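Local coordinates for protein salicylaldehyde dehydrogenase NahF (Pseudomonas putida, PDB 4JZ6) that binds salicylaldehyde and probably oxidises it to salicylate with NAD+ as electron acceptor, a step of naphthalene degradation, at residues 390-395 with 401-406; 316-321 with 382-387. All blocks are in the same frame, centred on the assembly; numbering follows the deposited sequence.

Contact 1: residues 390-395 with 401-406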
loop_
_atom_site.group_PDB
_atom_site.type_symbol
_atom_site.label_atom_id
_atom_site.label_comp_id
_atom_site.label_asym_id
_atom_site.label_seq_id
_atom_site.Cartn_x
_atom_site.Cartn_y
_atom_site.Cartn_z
ATOM N N MET A 390 -4.042 -26.374 19.412
ATOM C CA MET A 390 -2.597 -26.369 19.599
ATOM C C MET A 390 -1.994 -25.109 18.983
ATOM O O MET A 390 -2.419 -24.671 17.914
ATOM C CB MET A 390 -1.980 -27.609 18.956
ATOM C CG MET A 390 -2.553 -28.916 19.461
ATOM S SD MET A 390 -2.075 -30.316 18.437
ATOM C CE MET A 390 -3.153 -31.588 19.070
ATOM N N ARG A 391 -1.016 -24.520 19.666
ATOM C CA ARG A 391 -0.347 -23.327 19.158
ATOM C C ARG A 391 0.281 -23.586 17.790
ATOM O O ARG A 391 0.186 -22.752 16.893
ATOM C CB ARG A 391 0.724 -22.847 20.139
ATOM C CG ARG A 391 0.202 -22.425 21.502
ATOM C CD ARG A 391 1.354 -22.020 22.408
ATOM N NE ARG A 391 2.224 -21.044 21.756
ATOM C CZ ARG A 391 3.489 -20.821 22.097
ATOM N NH1 ARG A 391 4.046 -21.510 23.087
ATOM N NH2 ARG A 391 4.202 -19.912 21.443
ATOM N N ILE A 392 0.899 -24.755 17.628
ATOM C CA ILE A 392 1.610 -25.088 16.394
ATOM C C ILE A 392 0.676 -25.243 15.186
ATOM O O ILE A 392 1.128 -25.259 14.039
ATOM C CB ILE A 392 2.502 -26.346 16.565
ATOM C CG1 ILE A 392 3.655 -26.332 15.555
ATOM C CG2 ILE A 392 1.679 -27.615 16.448
ATOM C CD1 ILE A 392 4.712 -27.380 15.817
ATOM N N TYR A 393 -0.625 -25.340 15.448
ATOM C CA TYR A 393 -1.638 -25.368 14.394
ATOM C C TYR A 393 -1.514 -24.187 13.421
ATOM O O TYR A 393 -1.650 -24.355 12.212
ATOM C CB TYR A 393 -3.029 -25.395 15.027
ATOM C CG TYR A 393 -4.209 -25.460 14.081
ATOM C CD1 TYR A 393 -4.935 -24.314 13.764
ATOM C CD2 TYR A 393 -4.630 -26.671 13.546
ATOM C CE1 TYR A 393 -6.032 -24.372 12.923
ATOM C CE2 TYR A 393 -5.728 -26.739 12.706
ATOM C CZ TYR A 393 -6.426 -25.589 12.395
ATOM O OH TYR A 393 -7.521 -25.658 11.553
ATOM N N ASP A 394 -1.240 -22.994 13.936
ATOM C CA ASP A 394 -1.144 -21.840 13.052
ATOM C C ASP A 394 0.058 -20.941 13.335
ATOM O O ASP A 394 0.368 -20.050 12.546
ATOM C CB ASP A 394 -2.441 -21.026 13.078
ATOM C CG ASP A 394 -2.553 -20.072 11.902
ATOM O OD1 ASP A 394 -2.067 -20.430 10.804
ATOM O OD2 ASP A 394 -3.120 -18.966 12.071
ATOM N N GLU A 395 0.738 -21.161 14.453
ATOM C CA GLU A 395 1.944 -20.393 14.745
ATOM C C GLU A 395 3.102 -20.833 13.849
ATOM O O GLU A 395 3.388 -22.024 13.729
ATOM C CB GLU A 395 2.332 -20.537 16.215
ATOM C CG GLU A 395 2.282 -19.239 16.996
ATOM C CD GLU A 395 2.064 -19.464 18.479
ATOM O OE1 GLU A 395 3.054 -19.394 19.239
ATOM O OE2 GLU A 395 0.904 -19.708 18.882
ATOM N N ILE A 401 10.629 -28.798 11.077
ATOM C CA ILE A 401 9.464 -29.437 11.665
ATOM C C ILE A 401 8.244 -29.006 10.858
ATOM O O ILE A 401 8.228 -27.910 10.295
ATOM C CB ILE A 401 9.300 -29.062 13.158
ATOM C CG1 ILE A 401 8.128 -29.820 13.786
ATOM C CG2 ILE A 401 9.134 -27.565 13.325
ATOM C CD1 ILE A 401 7.926 -29.538 15.264
ATOM N N THR A 402 7.246 -29.880 10.773
ATOM C CA THR A 402 6.018 -29.576 10.052
ATOM C C THR A 402 4.852 -30.400 10.615
ATOM O O THR A 402 5.065 -31.450 11.234
ATOM C CB THR A 402 6.191 -29.801 8.533
ATOM O OG1 THR A 402 5.155 -29.113 7.822
ATOM C CG2 THR A 402 6.163 -31.286 8.191
ATOM N N VAL A 403 3.626 -29.913 10.412
ATOM C CA VAL A 403 2.449 -30.537 11.020
ATOM C C VAL A 403 1.422 -31.068 10.017
ATOM O O VAL A 403 1.216 -30.496 8.943
ATOM C CB VAL A 403 1.735 -29.584 12.007
ATOM C CG1 VAL A 403 2.701 -29.107 13.073
ATOM C CG2 VAL A 403 1.119 -28.406 11.274
ATOM N N VAL A 404 0.785 -32.175 10.386
ATOM C CA VAL A 404 -0.274 -32.765 9.581
ATOM C C VAL A 404 -1.635 -32.497 10.213
ATOM O O VAL A 404 -1.882 -32.875 11.360
ATOM C CB VAL A 404 -0.098 -34.288 9.434
ATOM C CG1 VAL A 404 -1.035 -34.826 8.378
ATOM C CG2 VAL A 404 1.335 -34.623 9.082
ATOM N N ILE A 405 -2.512 -31.830 9.467
ATOM C CA ILE A 405 -3.894 -31.670 9.895
ATOM C C ILE A 405 -4.789 -32.490 8.981
ATOM O O ILE A 405 -4.802 -32.291 7.767
ATOM C CB ILE A 405 -4.344 -30.207 9.851
ATOM C CG1 ILE A 405 -3.335 -29.319 10.584
ATOM C CG2 ILE A 405 -5.724 -30.077 10.464
ATOM C CD1 ILE A 405 -3.494 -27.846 10.289
ATOM N N ARG A 406 -5.516 -33.432 9.565
ATOM C CA ARG A 406 -6.400 -34.285 8.792
ATOM C C ARG A 406 -7.758 -33.617 8.647
ATOM O O ARG A 406 -8.194 -32.877 9.532
ATOM C CB ARG A 406 -6.538 -35.650 9.461
ATOM C CG ARG A 406 -5.268 -36.477 9.418
ATOM C CD ARG A 406 -5.238 -37.527 10.506
ATOM N NE ARG A 406 -4.013 -38.317 10.453
ATOM C CZ ARG A 406 -3.954 -39.590 10.073
ATOM N NH1 ARG A 406 -2.786 -40.219 10.057
ATOM N NH2 ARG A 406 -5.059 -40.239 9.723
#
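R391 O receives two backbone N-H groups, from D394 N at 3.3 Å and from E395 N at 3.0 Å, closing a tight turn that presents I392 and Y393 to strand 401-407. Y393 N binds M390 O in the same turn, and the R391 guanidinium forms a salt bridge with the E395 carboxylate. The contact itself is wholly apolar. I392 CD1 meets I401 CD1 tip to tip at 3.9 Å, and the side chain also slides past V403 in the opposite direction, I392 CG1, CG2 and CD1 each about 3.8 Å from V403 CG1. The strand belongs to the mixed seven-stranded sheet of this aldehyde dehydrogenase's α/β fold, and the turn lies in the connection between parallel neighbours 381-384 and 401-407. I401, V403 and I405 face the turn; the side chains of T402 and V404 touch helix 311-327, at F321 and V318. Y393 points its CG anti to the backbone N (chi1 -179°), which swings the ring across I405 at about a right angle. I405 CD1 lies obliquely by the ring, 3.5 Å from Y393 CE2. With an alanine in place of I405, a gap would probably open beside CD2 and CE2 of the tyrosine, leaving the ring held mainly by D419, hydrogen-bonded to Y393 OH, and by R306, which makes a cation-pi contact with it.

Contact 2: residues 316-321 with 382-387. With SO4 (sulfate ion), chain E.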
loop_
_atom_site.group_PDB
_atom_site.type_symbol
_atom_site.label_atom_id
_atom_site.label_comp_id
_atom_site.label_asym_id
_atom_site.label_seq_id
_atom_site.Cartn_x
_atom_site.Cartn_y
_atom_site.Cartn_z
ATOM N N GLU A 316 -1.924 -43.395 4.708
ATOM C CA GLU A 316 -1.014 -43.844 3.664
ATOM C C GLU A 316 -0.008 -42.752 3.339
ATOM O O GLU A 316 1.193 -43.011 3.255
ATOM C CB GLU A 316 -1.788 -44.233 2.409
ATOM C CG GLU A 316 -0.918 -44.688 1.253
ATOM C CD GLU A 316 -1.719 -44.897 -0.023
ATOM O OE1 GLU A 316 -2.972 -44.851 0.036
ATOM O OE2 GLU A 316 -1.098 -45.098 -1.089
ATOM N N PHE A 317 -0.504 -41.530 3.167
ATOM C CA PHE A 317 0.348 -40.387 2.851
ATOM C C PHE A 317 1.375 -40.122 3.944
ATOM O O PHE A 317 2.550 -39.880 3.655
ATOM C CB PHE A 317 -0.490 -39.127 2.629
ATOM C CG PHE A 317 0.326 -37.872 2.536
ATOM C CD1 PHE A 317 0.890 -37.488 1.331
ATOM C CD2 PHE A 317 0.532 -37.076 3.655
ATOM C CE1 PHE A 317 1.647 -36.336 1.244
ATOM C CE2 PHE A 317 1.288 -35.926 3.576
ATOM C CZ PHE A 317 1.845 -35.552 2.370
ATOM N N VAL A 318 0.921 -40.142 5.193
ATOM C CA VAL A 318 1.803 -39.897 6.329
ATOM C C VAL A 318 2.906 -40.951 6.397
ATOM O O VAL A 318 4.062 -40.634 6.674
ATOM C CB VAL A 318 1.019 -39.836 7.667
ATOM C CG1 VAL A 318 1.966 -39.823 8.858
ATOM C CG2 VAL A 318 0.124 -38.613 7.702
ATOM N N ALA A 319 2.552 -42.199 6.113
ATOM C CA ALA A 319 3.531 -43.282 6.133
ATOM C C ALA A 319 4.661 -43.054 5.126
ATOM O O ALA A 319 5.837 -43.189 5.462
ATOM C CB ALA A 319 2.855 -44.622 5.892
ATOM N N ARG A 320 4.303 -42.699 3.894
ATOM C CA ARG A 320 5.302 -42.451 2.859
ATOM C C ARG A 320 6.151 -41.230 3.202
ATOM O O ARG A 320 7.378 -41.265 3.094
ATOM C CB ARG A 320 4.644 -42.265 1.488
ATOM C CG ARG A 320 3.794 -43.440 1.041
ATOM C CD ARG A 320 3.616 -43.426 -0.470
ATOM N NE ARG A 320 2.461 -44.209 -0.902
ATOM C CZ ARG A 320 1.946 -44.162 -2.129
ATOM N NH1 ARG A 320 2.485 -43.369 -3.048
ATOM N NH2 ARG A 320 0.889 -44.904 -2.439
ATOM N N PHE A 321 5.480 -40.157 3.611
ATOM C CA PHE A 321 6.132 -38.918 4.019
ATOM C C PHE A 321 7.184 -39.204 5.094
ATOM O O PHE A 321 8.312 -38.711 5.024
ATOM C CB PHE A 321 5.075 -37.948 4.553
ATOM C CG PHE A 321 5.570 -36.547 4.766
ATOM C CD1 PHE A 321 6.692 -36.077 4.100
ATOM C CD2 PHE A 321 4.903 -35.695 5.637
ATOM C CE1 PHE A 321 7.141 -34.779 4.305
ATOM C CE2 PHE A 321 5.342 -34.403 5.844
ATOM C CZ PHE A 321 6.464 -33.942 5.180
ATOM N N ILE A 382 8.021 -34.560 12.108
ATOM C CA ILE A 382 6.644 -34.433 11.636
ATOM C C ILE A 382 5.664 -34.760 12.765
ATOM O O ILE A 382 5.773 -35.809 13.407
ATOM C CB ILE A 382 6.346 -35.375 10.450
ATOM C CG1 ILE A 382 7.355 -35.176 9.320
ATOM C CG2 ILE A 382 4.944 -35.150 9.933
ATOM C CD1 ILE A 382 7.260 -36.231 8.245
ATOM N N LEU A 383 4.717 -33.858 13.012
ATOM C CA LEU A 383 3.669 -34.095 14.001
ATOM C C LEU A 383 2.353 -34.384 13.283
ATOM O O LEU A 383 1.978 -33.673 12.343
ATOM C CB LEU A 383 3.519 -32.898 14.943
ATOM C CG LEU A 383 4.773 -32.468 15.710
ATOM C CD1 LEU A 383 4.499 -31.259 16.586
ATOM C CD2 LEU A 383 5.270 -33.611 16.543
ATOM N N ASP A 384 1.667 -35.438 13.720
ATOM C CA ASP A 384 0.398 -35.844 13.122
ATOM C C ASP A 384 -0.751 -35.599 14.099
ATOM O O ASP A 384 -0.528 -35.475 15.307
ATOM C CB ASP A 384 0.443 -37.325 12.748
ATOM C CG ASP A 384 -0.682 -37.728 11.805
ATOM O OD1 ASP A 384 -1.577 -36.895 11.538
ATOM O OD2 ASP A 384 -0.675 -38.887 11.338
ATOM N N HIS A 385 -1.974 -35.549 13.570
ATOM C CA HIS A 385 -3.171 -35.283 14.369
ATOM C C HIS A 385 -3.055 -33.975 15.139
ATOM O O HIS A 385 -3.346 -33.916 16.336
ATOM C CB HIS A 385 -3.464 -36.430 15.333
ATOM C CG HIS A 385 -3.480 -37.773 14.680
ATOM N ND1 HIS A 385 -4.528 -38.211 13.901
ATOM C CD2 HIS A 385 -2.573 -38.783 14.695
ATOM C CE1 HIS A 385 -4.269 -39.428 13.462
ATOM N NE2 HIS A 385 -3.090 -39.800 13.930
ATOM N N VAL A 386 -2.613 -32.933 14.445
ATOM C CA VAL A 386 -2.573 -31.598 15.011
ATOM C C VAL A 386 -3.958 -30.961 14.886
ATOM O O VAL A 386 -4.624 -31.090 13.859
ATOM C CB VAL A 386 -1.490 -30.745 14.325
ATOM C CG1 VAL A 386 -1.625 -29.282 14.694
ATOM C CG2 VAL A 386 -0.116 -31.275 14.704
ATOM N N LYS A 387 -4.395 -30.298 15.950
ATOM C CA LYS A 387 -5.744 -29.756 16.014
ATOM C C LYS A 387 -5.721 -28.259 16.340
ATOM O O LYS A 387 -4.707 -27.722 16.789
ATOM C CB LYS A 387 -6.567 -30.526 17.052
ATOM C CG LYS A 387 -6.793 -32.001 16.726
ATOM C CD LYS A 387 -7.788 -32.169 15.577
ATOM C CE LYS A 387 -8.489 -33.536 15.597
ATOM N NZ LYS A 387 -7.692 -34.638 14.970
HETATM S S SO4 E . -0.504 -42.852 -5.958
HETATM O O1 SO4 E . -1.064 -43.920 -5.131
HETATM O O2 SO4 E . -0.814 -43.125 -7.359
HETATM O O3 SO4 E . -1.117 -41.590 -5.558
HETATM O O4 SO4 E . 0.948 -42.773 -5.786
#
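V318 is the first residue of the helix segment to touch strand 381-384: its two methyls straddle one carboxylate oxygen, V318 CG1 and V318 CG2 both lying 3.7 Å from D384 OD2. With CG1 anti to the backbone N (chi1 170°), V318 turns both branches to the acid. That buried oxygen is not left to apolar company, since it also makes a salt bridge with R406 on the neighbouring strand, which is likely to stabilise the charged form of D384. This is α/β layering: helix 311-327 packs on one face of the mixed sheet, here over strand 381-384, which runs between edge strand 366-369 and strand 401-407. R320, carried by a chain extended from CG to NE, takes no part in the packing on the strand and instead reaches a sulfate ion, probably from the crystallisation liquor. R320 NH1 donates to sulfate O4 at 3.2 Å and 164°, in the guanidinium plane, while the bond from R320 NH2 to sulfate O1 is longer and weak. E316, one helical turn back, is paired with the same guanidinium in a salt bridge modelled too close for its length to be trusted. I282 N and N283 N, at the start of helix 282-294, also bind the anion, as does R431. F321, a turn after F317, lays one ring face on I382: CD1 of I382 stands 3.6 Å from the centroid of the F321 ring, 16° off its normal, a CH-pi contact displaced toward the CD2-CE2 rim.

Both contacts are buried and lie away from the salicylaldehyde sites, on opposite faces of one mixed sheet. Contact 1 packs the connection 390-395 against strand 401-407; contact 2 packs helix 311-327 against the adjacent parallel strand 381-384. The strands are joined by a probable hydrogen bond, V404 N to L383 O at 2.7 Å, and the R406-D384 ion pair links the two contacts by charge. Across contact 1 only aliphatic and aromatic groups meet. Contact 2, farther from the chain centre, mixes a CH-pi contact with a buried carboxylate, and its helix also carries R320, which binds sulfate near the start of helix 282-294. L383 and V386 reach I392, so the second segment of contact 2 also meets the turn of contact 1.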